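Local atomic coordinates of cellobiose 2-epimerase (Caldibacillus thermoamylovorans, PDB entry 5ZHB), a protein that catalyses the reversible epimerisation of cellobiose at C2 of its reducing-end glucose, interconverting it with 4-O-beta-D-glucopyranosyl-D-mannose. Residues F8-E11 / L12-I16; L23-D26 / E27-G30; E123-R126 / V127-Q131; E158-N161 / R162-E166; Y269-M272 / V273-A277. One frame throughout, in Å; residues are numbered along the deposited sequence. Where two conformers were deposited one is given.

Contact 1 (F8-E11 / L12-I16); sequences FRNE and LETHI
A pi-type turn in the second half of helix 2-21 is formed where Glu11 meets His15 and Ile16. Glu11 O accepts two backbone N-H groups: Ile16 N lies in its carbonyl plane at 3.0 Å, while His15 N approaches from above that plane at 3.1 Å. One residue earlier, Asn10 O is also gripped twice. Thr14 N and Thr14 OG1 reach it from opposite faces, the hydroxyl at 2.7 Å. Threonine suits this place because OG1, standing between its own N and carbonyl carbon (chi1 75°), points back along the helix.

On the flank, Arg9 and Glu13 run side by side. The extended arginine chain brings NE to Glu13 OE1 at 3.1 Å, a salt bridge in which the oxygen is met from above its carboxylate plane. The other oxygen, Glu13 OE2, is held by Lys68 and Tyr71, so the carboxylate links two basic groups. Glu11 OE2 has its polar partner in the indole N-H of Trp352.

The inward side is apolar. Leu12 packs on helix 375-387 and on Leu66 of helix 49-66, and Phe8 meets the rings of Trp336, Phe380 and Phe384, which seats this outer helix on its neighbours in the barrel.

Contact 2 (L23-D26 / E27-G30); sequences LKDD and ENGG
Asp25 and the backbone of Asn28 to Gly30 close a tight hairpin-like turn in the connection between helix 2-21 and strand 34-35. The first shell consists of three hydrogen bonds, all made by Asp25. Its N-H gives to Gly30 O at 2.8 Å, its carbonyl oxygen receives Gly29 N, also at 2.8 Å, and its side-chain OD1 receives Asn28 N at 2.9 Å. One residue thus faces both glycines through its own backbone N and O.

Aspartate suits the position because its short carboxylate can fold into the turn. With CG opposite the backbone N (chi1 -178°), the carboxylate lies beside the carbonyl carbon, and OD1 accepts the N-H three residues on, across Asp26 and Glu27, which have helical phi and psi. The backbone N-H of Asn28 meets OD1 from well above the carboxylate plane. Gly29 and Gly30 both have positive phi, and Gly29 has a phi/psi combination in which a CB would crowd the preceding carbonyl oxygen, so glycine suits it.

In the next shell, Lys47 NZ forms a salt bridge with Asp25 OD2 and a hydrogen bond with Gly29 O, tying the two arms together. This ammonium would probably stabilise the charge on the buried carboxylate. His77 of helix 69-86 adds weak hydrogen bonds to the carbonyl oxygens of Asp25 and Gly30. Beside the carboxylate, the methylene CB of Asn28 rests 3.5 Å from Asp25 OD2, while the carboxylate and amide planes stand 74° apart.

Contact 3 (E123-R126 / V127-Q131); sequences EYYR and VTQNQ
Thr128 lays its methyl over one face of the Tyr124 ring in the tight part of this contact, a CH-pi interaction with CG2 3.8 Å from the ring centroid. The same threonine sends OG1 to Tyr124 O at 2.8 Å, and Val127 N meets that oxygen at 3.1 Å from the opposite face of the carbonyl plane. With chi1 at 59°, OG1 lies between its own N and carbonyl carbon, from where it also accepts Asn130 N at 3.1 Å in an ST turn. Tyr124 is buried, its ring stacked on Tyr79 and its hydroxyl bonded to Asn76.

The other side is looser. Gln129 CA sits over a face of the Tyr125 ring, 4.0 Å from its centroid, and Asn130 O lies at the ring edge, 3.2 Å from CD1. Gln129 and Gln131 are exposed, and Gln129 was modelled in two conformers. Polar, flexible glutamines suit such a margin.

Gln129 N still bonds to Tyr125 O at 2.9 Å, but Gln129 itself has positive phi, which turns the chain out of helix 111-128. Asn130 then becomes the N-cap of helix 131-145 through OD1 to Ala133 N. This is the short helix-to-helix turn expected between inner and outer helices of an (alpha/alpha)6 barrel.

Contact 4 (E158-N161 / R162-E166); sequences EEFN and RKWEE
Asn161 and Glu165 pair across a type I turn running from Asn161 to Trp164, followed by a G1-type bulge: Asn161 O accepts Trp164 N at 2.9 Å, and Asn161 N gives to Glu165 O at 3.0 Å. Trp164 has positive phi here, a conformation more usual for glycine.

The Asn161 side chain reinforces the turn. A chi1 of 64° swings its amide over the loop, where OD1 accepts Glu165 N at 2.9 Å, from above its carbonyl plane, and more weakly Lys163 N. Its other end, ND2, makes a nearly straight bond (176°) to Glu165 OE1 at 3.0 Å; the carboxylate oxygen lies in the amide plane but is itself approached from above its own plane. Asparagine fits because one flat group can accept inside the loop and donate at its rim.

On the inner side Phe160 packs against the turn. Trp164 CE3 sits over one face of its ring, 3.9 Å from CG, with the two ring systems inclined obliquely at 52°. Phe160 CD2 comes within 3.4 Å of Glu166 N.

Trp164 NE1 donates to Lys92 O, and Arg162 forms a salt bridge with Asp88. The turn follows strand 155-160, the middle strand between 106-110 and 149-150, while Phe160 and Trp164 also rest on helix 111-128.

Contact 5 (Y269-M272 / V273-A277); sequences YTQM and VIDIA
Gln271 NE2 donates to Asp275 OD1 at 2.9 Å along the partly exposed flank of helix 267-283. The bond is fairly straight and Asp275 OD1 lies in the glutamine amide plane, whereas OD1 is itself met from above the carboxylate plane. Glutamine has the right length for this: with CG opposite its backbone N (chi1 -163°) and a bend at chi2 (61°), the chain turns forward along the axis and carries its amide one turn on. The CB of Asp275 points toward the preceding turn, and the glutamine bend also lays Gln271 CG close to Asp275 OD2, at 3.4 Å. The N-H gives the carboxylate one donor without compensating its charge.

Regular backbone bonds underlie the pair. Val273 N reaches Tyr269 O and Asp275 N reaches Gln271 O, both at 2.9 Å, and Ile276 N reaches Met272 O at 3.0 Å. Beyond them the Ala277 N bond to Val273 O is weak at 3.4 Å; Ser252 OG of helix 245-262 supplies that carbonyl with a further donor.

The buried flank is apolar. Met272 and Ile276 point the same way, and the delta-methyl CD1 of Ile276 touches Met272 CG at 3.5 Å. The flexible thioether and the branched isoleucine both pack on Phe221, and Met272 also reaches Tyr217 of helix 203-220. The buried Tyr269 hydrogen-bonds Asp214 through its hydroxyl, while Val273 and Ala277 lie on helix 306-323. This division into polar and apolar flanks is that of an amphipathic outer helix of an (alpha/alpha)6 barrel.

Overall arrangement
Contacts 1 and 5 lie on outer helices of the (alpha/alpha)6 barrel, centres about 30 Å apart, and both set a polar i to i+4 pair beside an apolar flank; contact 1 uses a salt bridge within an irregular helix, contact 5 an amide-carboxylate bond within a regular one. Contact 3 ends an inner helix, where CH-pi contacts on two tyrosine rings stand beside a Glu123-Arg126 salt bridge. Contact 2 is a turn in a connecting segment, contact 4 a turn at the end of strand 155-160, fixed by an aspartate and an asparagine respectively. Contact 2 is buried around its aspartate; contact 4 has more exposed residues, with Phe160 buried beneath. Contacts 2 and 5 lie on opposite sides of the chain's centre.

Contact 1 (F8-E11 / L12-I16)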
# COMPACT_ATOMS: atom_id res chain seq x y z
N PHE A 8 -17.67 -6.55 6.84
CA PHE A 8 -16.63 -5.86 6.07
C PHE A 8 -17.17 -5.41 4.72
O PHE A 8 -16.92 -4.29 4.25
CB PHE A 8 -15.43 -6.76 5.80
CG PHE A 8 -14.76 -7.38 7.02
CD1 PHE A 8 -14.93 -6.84 8.29
CD2 PHE A 8 -13.94 -8.49 6.88
CE1 PHE A 8 -14.28 -7.42 9.38
CE2 PHE A 8 -13.30 -9.06 7.97
CZ PHE A 8 -13.47 -8.52 9.22
N ARG A 9 -17.91 -6.30 4.07
CA ARG A 9 -18.54 -5.99 2.80
C ARG A 9 -19.55 -4.85 2.93
O ARG A 9 -19.61 -4.01 2.04
CB ARG A 9 -19.28 -7.23 2.28
CG ARG A 9 -19.72 -7.11 0.83
CD ARG A 9 -20.56 -8.35 0.49
NE ARG A 9 -21.06 -8.25 -0.88
CZ ARG A 9 -20.99 -9.20 -1.81
NH1 ARG A 9 -20.40 -10.36 -1.55
NH2 ARG A 9 -21.51 -8.98 -3.01
N ASN A 10 -20.37 -4.85 3.99
CA ASN A 10 -21.27 -3.76 4.28
C ASN A 10 -20.48 -2.45 4.43
O ASN A 10 -20.88 -1.43 3.88
CB ASN A 10 -22.11 -4.09 5.50
CG ASN A 10 -22.96 -2.94 5.97
OD1 ASN A 10 -22.72 -2.37 7.04
ND2 ASN A 10 -23.94 -2.57 5.17
N GLU A 11 -19.38 -2.50 5.18
CA GLU A 11 -18.56 -1.31 5.41
C GLU A 11 -18.05 -0.80 4.07
O GLU A 11 -18.15 0.40 3.77
CB GLU A 11 -17.47 -1.53 6.47
CG GLU A 11 -16.52 -0.35 6.67
CD GLU A 11 -17.15 0.98 7.09
OE1 GLU A 11 -18.28 0.95 7.63
OE2 GLU A 11 -16.54 2.04 6.86
N LEU A 12 -17.59 -1.73 3.24
CA LEU A 12 -17.01 -1.37 1.95
C LEU A 12 -18.05 -0.71 1.05
O LEU A 12 -17.82 0.37 0.53
CB LEU A 12 -16.42 -2.60 1.28
CG LEU A 12 -15.87 -2.37 -0.13
CD1 LEU A 12 -14.76 -1.33 -0.11
CD2 LEU A 12 -15.38 -3.68 -0.68
N GLU A 13 -19.18 -1.40 0.84
CA GLU A 13 -20.15 -1.02 -0.18
C GLU A 13 -21.05 0.12 0.29
O GLU A 13 -21.52 0.88 -0.53
CB GLU A 13 -20.95 -2.25 -0.59
CG GLU A 13 -20.09 -3.29 -1.30
CD GLU A 13 -20.84 -4.29 -2.17
OE1 GLU A 13 -21.41 -5.23 -1.58
OE2 GLU A 13 -20.84 -4.10 -3.42
N THR A 14 -21.30 0.25 1.60
CA THR A 14 -22.26 1.26 2.04
C THR A 14 -21.57 2.50 2.62
O THR A 14 -22.25 3.50 2.80
CB THR A 14 -23.30 0.72 3.03
OG1 THR A 14 -22.71 0.53 4.30
CG2 THR A 14 -23.97 -0.56 2.55
N HIS A 15 -20.26 2.45 2.95
CA HIS A 15 -19.62 3.57 3.63
C HIS A 15 -18.38 3.99 2.83
O HIS A 15 -18.31 5.14 2.38
CB HIS A 15 -19.38 3.23 5.10
CG HIS A 15 -18.89 4.36 5.96
ND1 HIS A 15 -19.42 5.63 5.91
CD2 HIS A 15 -17.96 4.38 6.91
CE1 HIS A 15 -18.79 6.38 6.80
NE2 HIS A 15 -17.90 5.63 7.42
N ILE A 16 -17.43 3.06 2.61
CA ILE A 16 -16.12 3.42 2.06
C ILE A 16 -16.25 3.86 0.61
O ILE A 16 -15.87 4.97 0.26
CB ILE A 16 -15.09 2.27 2.18
CG1 ILE A 16 -14.85 1.88 3.63
CG2 ILE A 16 -13.81 2.69 1.48
CD1 ILE A 16 -13.98 0.65 3.84

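Contact 2 (L23-D26 / E27-G30)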
# COMPACT_ATOMS: atom_id res chain seq x y z
N LEU A 23 -16.13 12.04 -4.29
CA LEU A 23 -15.00 12.92 -4.59
C LEU A 23 -14.68 12.94 -6.09
O LEU A 23 -13.64 13.47 -6.49
CB LEU A 23 -13.77 12.48 -3.77
CG LEU A 23 -13.92 12.49 -2.25
CD1 LEU A 23 -12.56 12.13 -1.63
CD2 LEU A 23 -14.45 13.84 -1.68
N LYS A 24 -15.50 12.27 -6.92
CA LYS A 24 -15.27 12.22 -8.35
C LYS A 24 -15.31 13.65 -8.90
O LYS A 24 -16.24 14.40 -8.59
CB LYS A 24 -16.30 11.33 -9.06
CG LYS A 24 -16.05 11.05 -10.51
CD LYS A 24 -16.80 9.84 -11.00
CE LYS A 24 -16.77 9.68 -12.47
NZ LYS A 24 -17.62 10.68 -13.13
N ASP A 25 -14.25 14.02 -9.63
CA ASP A 25 -14.05 15.37 -10.13
C ASP A 25 -14.25 15.32 -11.64
O ASP A 25 -13.33 14.98 -12.39
CB ASP A 25 -12.68 15.91 -9.75
CG ASP A 25 -12.44 17.35 -10.20
OD1 ASP A 25 -13.30 17.87 -10.96
OD2 ASP A 25 -11.43 17.94 -9.76
N ASP A 26 -15.49 15.62 -12.07
CA ASP A 26 -15.89 15.51 -13.47
C ASP A 26 -15.28 16.63 -14.29
O ASP A 26 -14.85 16.39 -15.41
CB ASP A 26 -17.40 15.45 -13.62
CG ASP A 26 -18.03 14.22 -12.99
OD1 ASP A 26 -17.59 13.10 -13.33
OD2 ASP A 26 -18.92 14.39 -12.13
N GLU A 27 -15.21 17.83 -13.74
CA GLU A 27 -14.73 18.99 -14.48
C GLU A 27 -13.22 18.85 -14.73
O GLU A 27 -12.77 19.03 -15.85
CB GLU A 27 -15.04 20.27 -13.72
CG GLU A 27 -14.97 21.54 -14.58
CD GLU A 27 -14.85 22.84 -13.79
OE1 GLU A 27 -15.54 23.00 -12.76
OE2 GLU A 27 -14.06 23.70 -14.22
N ASN A 28 -12.44 18.51 -13.69
CA ASN A 28 -10.99 18.63 -13.79
C ASN A 28 -10.32 17.26 -13.85
O ASN A 28 -9.14 17.20 -14.17
CB ASN A 28 -10.46 19.55 -12.70
CG ASN A 28 -10.91 20.98 -12.88
OD1 ASN A 28 -11.27 21.66 -11.91
ND2 ASN A 28 -10.85 21.47 -14.11
N GLY A 29 -11.06 16.16 -13.61
CA GLY A 29 -10.49 14.81 -13.75
C GLY A 29 -10.09 14.25 -12.39
O GLY A 29 -9.86 15.00 -11.44
N GLY A 30 -10.03 12.92 -12.29
CA GLY A 30 -9.67 12.23 -11.05
C GLY A 30 -10.61 12.55 -9.90
O GLY A 30 -11.82 12.71 -10.10

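Contact 3 (E123-R126 / V127-Q131)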
# COMPACT_ATOMS: atom_id res chain seq x y z
N GLU A 123 -4.01 -4.05 -12.21
CA GLU A 123 -5.32 -4.37 -11.68
C GLU A 123 -6.42 -3.94 -12.65
O GLU A 123 -7.40 -4.65 -12.87
CB GLU A 123 -5.52 -3.72 -10.32
CG GLU A 123 -6.72 -4.25 -9.53
CD GLU A 123 -6.58 -5.70 -9.08
OE1 GLU A 123 -5.48 -6.31 -9.11
OE2 GLU A 123 -7.64 -6.23 -8.72
N TYR A 124 -6.26 -2.76 -13.25
CA TYR A 124 -7.23 -2.27 -14.21
C TYR A 124 -7.24 -3.20 -15.41
O TYR A 124 -8.30 -3.52 -15.95
CB TYR A 124 -6.87 -0.82 -14.56
CG TYR A 124 -7.85 -0.16 -15.52
CD1 TYR A 124 -9.12 0.19 -15.10
CD2 TYR A 124 -7.46 0.19 -16.81
CE1 TYR A 124 -9.99 0.84 -15.95
CE2 TYR A 124 -8.34 0.82 -17.67
CZ TYR A 124 -9.60 1.14 -17.25
OH TYR A 124 -10.50 1.79 -18.07
N TYR A 125 -6.05 -3.69 -15.80
CA TYR A 125 -5.97 -4.60 -16.92
C TYR A 125 -6.74 -5.88 -16.59
O TYR A 125 -7.44 -6.43 -17.43
CB TYR A 125 -4.51 -4.86 -17.28
CG TYR A 125 -4.37 -5.80 -18.46
CD1 TYR A 125 -4.52 -5.34 -19.77
CD2 TYR A 125 -4.14 -7.15 -18.26
CE1 TYR A 125 -4.39 -6.20 -20.85
CE2 TYR A 125 -4.03 -8.02 -19.33
CZ TYR A 125 -4.13 -7.54 -20.62
OH TYR A 125 -3.98 -8.43 -21.64
N ARG A 126 -6.67 -6.35 -15.34
CA ARG A 126 -7.36 -7.57 -14.96
C ARG A 126 -8.85 -7.47 -15.31
O ARG A 126 -9.45 -8.48 -15.68
CB ARG A 126 -7.18 -7.95 -13.48
CG ARG A 126 -5.72 -8.27 -13.19
CD ARG A 126 -5.42 -8.51 -11.73
NE ARG A 126 -6.03 -9.75 -11.25
CZ ARG A 126 -6.13 -10.10 -9.98
NH1 ARG A 126 -5.71 -9.31 -9.01
NH2 ARG A 126 -6.70 -11.26 -9.68
N VAL A 127 -9.46 -6.30 -15.15
CA VAL A 127 -10.90 -6.18 -15.32
C VAL A 127 -11.28 -5.57 -16.68
O VAL A 127 -12.48 -5.47 -16.92
CB VAL A 127 -11.58 -5.41 -14.17
CG1 VAL A 127 -11.32 -6.10 -12.84
CG2 VAL A 127 -11.18 -3.94 -14.10
N THR A 128 -10.33 -5.11 -17.50
CA THR A 128 -10.69 -4.46 -18.76
C THR A 128 -10.07 -5.14 -19.98
O THR A 128 -10.68 -5.12 -21.04
CB THR A 128 -10.30 -2.98 -18.83
OG1 THR A 128 -8.89 -2.97 -18.63
CG2 THR A 128 -11.10 -2.12 -17.86
N GLN A 129 -8.87 -5.71 -19.79
CA GLN A 129 -8.04 -6.18 -20.89
C GLN A 129 -7.68 -5.02 -21.82
O GLN A 129 -7.54 -5.22 -23.02
CB GLN A 129 -8.75 -7.28 -21.69
CG GLN A 129 -9.12 -8.50 -20.85
CD GLN A 129 -8.23 -9.68 -21.12
OE1 GLN A 129 -7.00 -9.57 -21.20
NE2 GLN A 129 -8.86 -10.83 -21.32
N ASN A 130 -7.57 -3.81 -21.25
CA ASN A 130 -7.13 -2.66 -22.01
C ASN A 130 -5.63 -2.76 -22.25
O ASN A 130 -4.82 -2.54 -21.35
CB ASN A 130 -7.51 -1.35 -21.31
CG ASN A 130 -7.08 -0.12 -22.08
OD1 ASN A 130 -6.01 -0.11 -22.70
ND2 ASN A 130 -7.89 0.92 -22.06
N GLN A 131 -5.27 -3.00 -23.53
CA GLN A 131 -3.89 -3.25 -23.93
C GLN A 131 -2.99 -2.05 -23.63
O GLN A 131 -1.80 -2.23 -23.35
CB GLN A 131 -3.83 -3.59 -25.42
CG GLN A 131 -2.47 -4.12 -25.86
CD GLN A 131 -2.07 -5.39 -25.14
OE1 GLN A 131 -2.85 -6.33 -24.99
NE2 GLN A 131 -0.83 -5.40 -24.65

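Contact 4 (E158-N161 / R162-E166)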
# COMPACT_ATOMS: atom_id res chain seq x y z
N GLU A 158 15.51 5.33 -5.21
CA GLU A 158 14.52 6.15 -4.53
C GLU A 158 14.07 7.28 -5.47
O GLU A 158 13.13 7.10 -6.24
CB GLU A 158 15.06 6.64 -3.20
CG GLU A 158 15.26 5.55 -2.14
CD GLU A 158 13.93 4.99 -1.64
OE1 GLU A 158 13.02 5.82 -1.44
OE2 GLU A 158 13.81 3.78 -1.45
N GLU A 159 14.74 8.43 -5.39
CA GLU A 159 14.19 9.69 -5.90
C GLU A 159 15.06 10.22 -7.05
O GLU A 159 16.29 10.26 -6.92
CB GLU A 159 14.07 10.73 -4.79
CG GLU A 159 13.60 12.11 -5.24
CD GLU A 159 13.57 13.11 -4.10
OE1 GLU A 159 13.12 12.70 -3.03
OE2 GLU A 159 13.98 14.28 -4.26
N PHE A 160 14.37 10.67 -8.11
CA PHE A 160 14.97 11.33 -9.27
C PHE A 160 14.24 12.65 -9.54
O PHE A 160 13.08 12.83 -9.13
CB PHE A 160 14.87 10.42 -10.50
CG PHE A 160 15.52 9.05 -10.32
CD1 PHE A 160 14.91 8.07 -9.53
CD2 PHE A 160 16.74 8.75 -10.91
CE1 PHE A 160 15.51 6.84 -9.35
CE2 PHE A 160 17.33 7.51 -10.74
CZ PHE A 160 16.70 6.55 -9.95
N ASN A 161 14.89 13.55 -10.31
CA ASN A 161 14.19 14.71 -10.85
C ASN A 161 13.34 14.25 -12.02
O ASN A 161 13.39 13.08 -12.43
CB ASN A 161 15.14 15.87 -11.18
CG ASN A 161 16.13 15.55 -12.27
OD1 ASN A 161 15.96 14.59 -13.04
ND2 ASN A 161 17.14 16.39 -12.38
N ARG A 162 12.62 15.22 -12.59
CA ARG A 162 11.74 14.95 -13.70
C ARG A 162 12.44 14.17 -14.81
O ARG A 162 11.83 13.31 -15.44
CB ARG A 162 11.14 16.25 -14.23
CG ARG A 162 10.02 16.03 -15.23
CD ARG A 162 9.54 17.32 -15.95
NE ARG A 162 8.69 16.90 -17.06
CZ ARG A 162 8.24 17.66 -18.04
NH1 ARG A 162 8.67 18.90 -18.19
NH2 ARG A 162 7.37 17.18 -18.90
N LYS A 163 13.70 14.53 -15.11
CA LYS A 163 14.41 13.94 -16.24
C LYS A 163 15.22 12.72 -15.80
O LYS A 163 16.23 12.34 -16.42
CB LYS A 163 15.31 15.02 -16.84
CG LYS A 163 14.61 16.29 -17.31
CD LYS A 163 15.59 17.41 -17.71
CE LYS A 163 14.84 18.58 -18.31
NZ LYS A 163 15.70 19.72 -18.62
N TRP A 164 14.79 12.07 -14.71
CA TRP A 164 15.33 10.77 -14.34
C TRP A 164 16.80 10.83 -13.97
O TRP A 164 17.51 9.86 -14.23
CB TRP A 164 15.11 9.75 -15.46
CG TRP A 164 13.67 9.36 -15.50
CD1 TRP A 164 12.74 9.72 -16.41
CD2 TRP A 164 12.99 8.57 -14.50
NE1 TRP A 164 11.53 9.19 -16.07
CE2 TRP A 164 11.65 8.48 -14.90
CE3 TRP A 164 13.40 7.91 -13.34
CZ2 TRP A 164 10.71 7.76 -14.18
CZ3 TRP A 164 12.47 7.16 -12.64
CH2 TRP A 164 11.15 7.09 -13.08
N GLU A 165 17.20 11.94 -13.33
CA GLU A 165 18.54 12.14 -12.82
C GLU A 165 18.50 12.02 -11.30
O GLU A 165 17.80 12.77 -10.61
CB GLU A 165 19.09 13.50 -13.27
CG GLU A 165 18.91 13.72 -14.76
CD GLU A 165 19.07 15.15 -15.28
OE1 GLU A 165 19.26 16.12 -14.49
OE2 GLU A 165 18.89 15.29 -16.52
N GLU A 166 19.24 11.03 -10.79
CA GLU A 166 19.22 10.66 -9.39
C GLU A 166 19.50 11.87 -8.50
O GLU A 166 20.53 12.51 -8.65
CB GLU A 166 20.25 9.55 -9.19
CG GLU A 166 20.07 8.81 -7.87
CD GLU A 166 20.66 7.42 -7.82
OE1 GLU A 166 21.37 7.03 -8.78
OE2 GLU A 166 20.34 6.71 -6.84

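Contact 5 (Y269-M272 / V273-A277)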
# COMPACT_ATOMS: atom_id res chain seq x y z
N TYR A 269 11.21 -18.99 3.41
CA TYR A 269 10.39 -17.84 3.06
C TYR A 269 9.01 -18.01 3.68
O TYR A 269 8.51 -17.09 4.34
CB TYR A 269 10.29 -17.69 1.53
CG TYR A 269 11.61 -17.46 0.81
CD1 TYR A 269 12.68 -16.86 1.44
CD2 TYR A 269 11.76 -17.82 -0.53
CE1 TYR A 269 13.88 -16.64 0.79
CE2 TYR A 269 12.96 -17.61 -1.20
CZ TYR A 269 14.02 -17.03 -0.53
OH TYR A 269 15.22 -16.79 -1.12
N THR A 270 8.41 -19.20 3.47
CA THR A 270 7.19 -19.58 4.17
C THR A 270 7.34 -19.39 5.68
O THR A 270 6.48 -18.78 6.33
CB THR A 270 6.81 -21.01 3.77
OG1 THR A 270 6.27 -20.88 2.46
CG2 THR A 270 5.71 -21.61 4.62
N GLN A 271 8.44 -19.87 6.26
CA GLN A 271 8.64 -19.72 7.70
C GLN A 271 8.77 -18.25 8.08
O GLN A 271 8.34 -17.83 9.15
CB GLN A 271 9.87 -20.47 8.21
CG GLN A 271 9.84 -20.66 9.72
CD GLN A 271 8.63 -21.46 10.13
OE1 GLN A 271 8.38 -22.54 9.58
NE2 GLN A 271 7.83 -20.93 11.04
N MET A 272 9.41 -17.44 7.22
CA MET A 272 9.49 -16.01 7.48
C MET A 272 8.08 -15.42 7.56
O MET A 272 7.79 -14.69 8.49
CB MET A 272 10.34 -15.27 6.43
CG MET A 272 10.28 -13.75 6.55
SD MET A 272 11.31 -12.95 5.30
CE MET A 272 10.54 -13.53 3.79
N VAL A 273 7.21 -15.72 6.60
CA VAL A 273 5.85 -15.19 6.59
C VAL A 273 5.17 -15.47 7.94
O VAL A 273 4.55 -14.59 8.53
CB VAL A 273 5.12 -15.80 5.38
CG1 VAL A 273 3.60 -15.65 5.46
CG2 VAL A 273 5.65 -15.19 4.09
N ILE A 274 5.36 -16.70 8.45
CA ILE A 274 4.64 -17.15 9.62
C ILE A 274 5.23 -16.48 10.85
O ILE A 274 4.50 -15.96 11.67
CB ILE A 274 4.64 -18.69 9.68
CG1 ILE A 274 3.85 -19.28 8.54
CG2 ILE A 274 4.11 -19.22 11.02
CD1 ILE A 274 4.20 -20.73 8.22
N ASP A 275 6.58 -16.44 10.93
CA ASP A 275 7.27 -15.91 12.10
C ASP A 275 7.00 -14.41 12.30
O ASP A 275 6.88 -13.93 13.43
CB ASP A 275 8.75 -16.25 12.02
CG ASP A 275 9.08 -17.74 12.18
OD1 ASP A 275 8.16 -18.52 12.55
OD2 ASP A 275 10.22 -18.12 11.89
N ILE A 276 6.95 -13.66 11.19
CA ILE A 276 6.59 -12.26 11.27
C ILE A 276 5.20 -12.13 11.91
O ILE A 276 5.01 -11.34 12.82
CB ILE A 276 6.67 -11.57 9.89
CG1 ILE A 276 8.13 -11.47 9.35
CG2 ILE A 276 6.00 -10.20 9.91
CD1 ILE A 276 8.18 -11.26 7.85
N ALA A 277 4.23 -12.91 11.44
CA ALA A 277 2.87 -12.78 11.93
C ALA A 277 2.77 -13.08 13.43
O ALA A 277 2.18 -12.32 14.21
CB ALA A 277 1.95 -13.62 11.11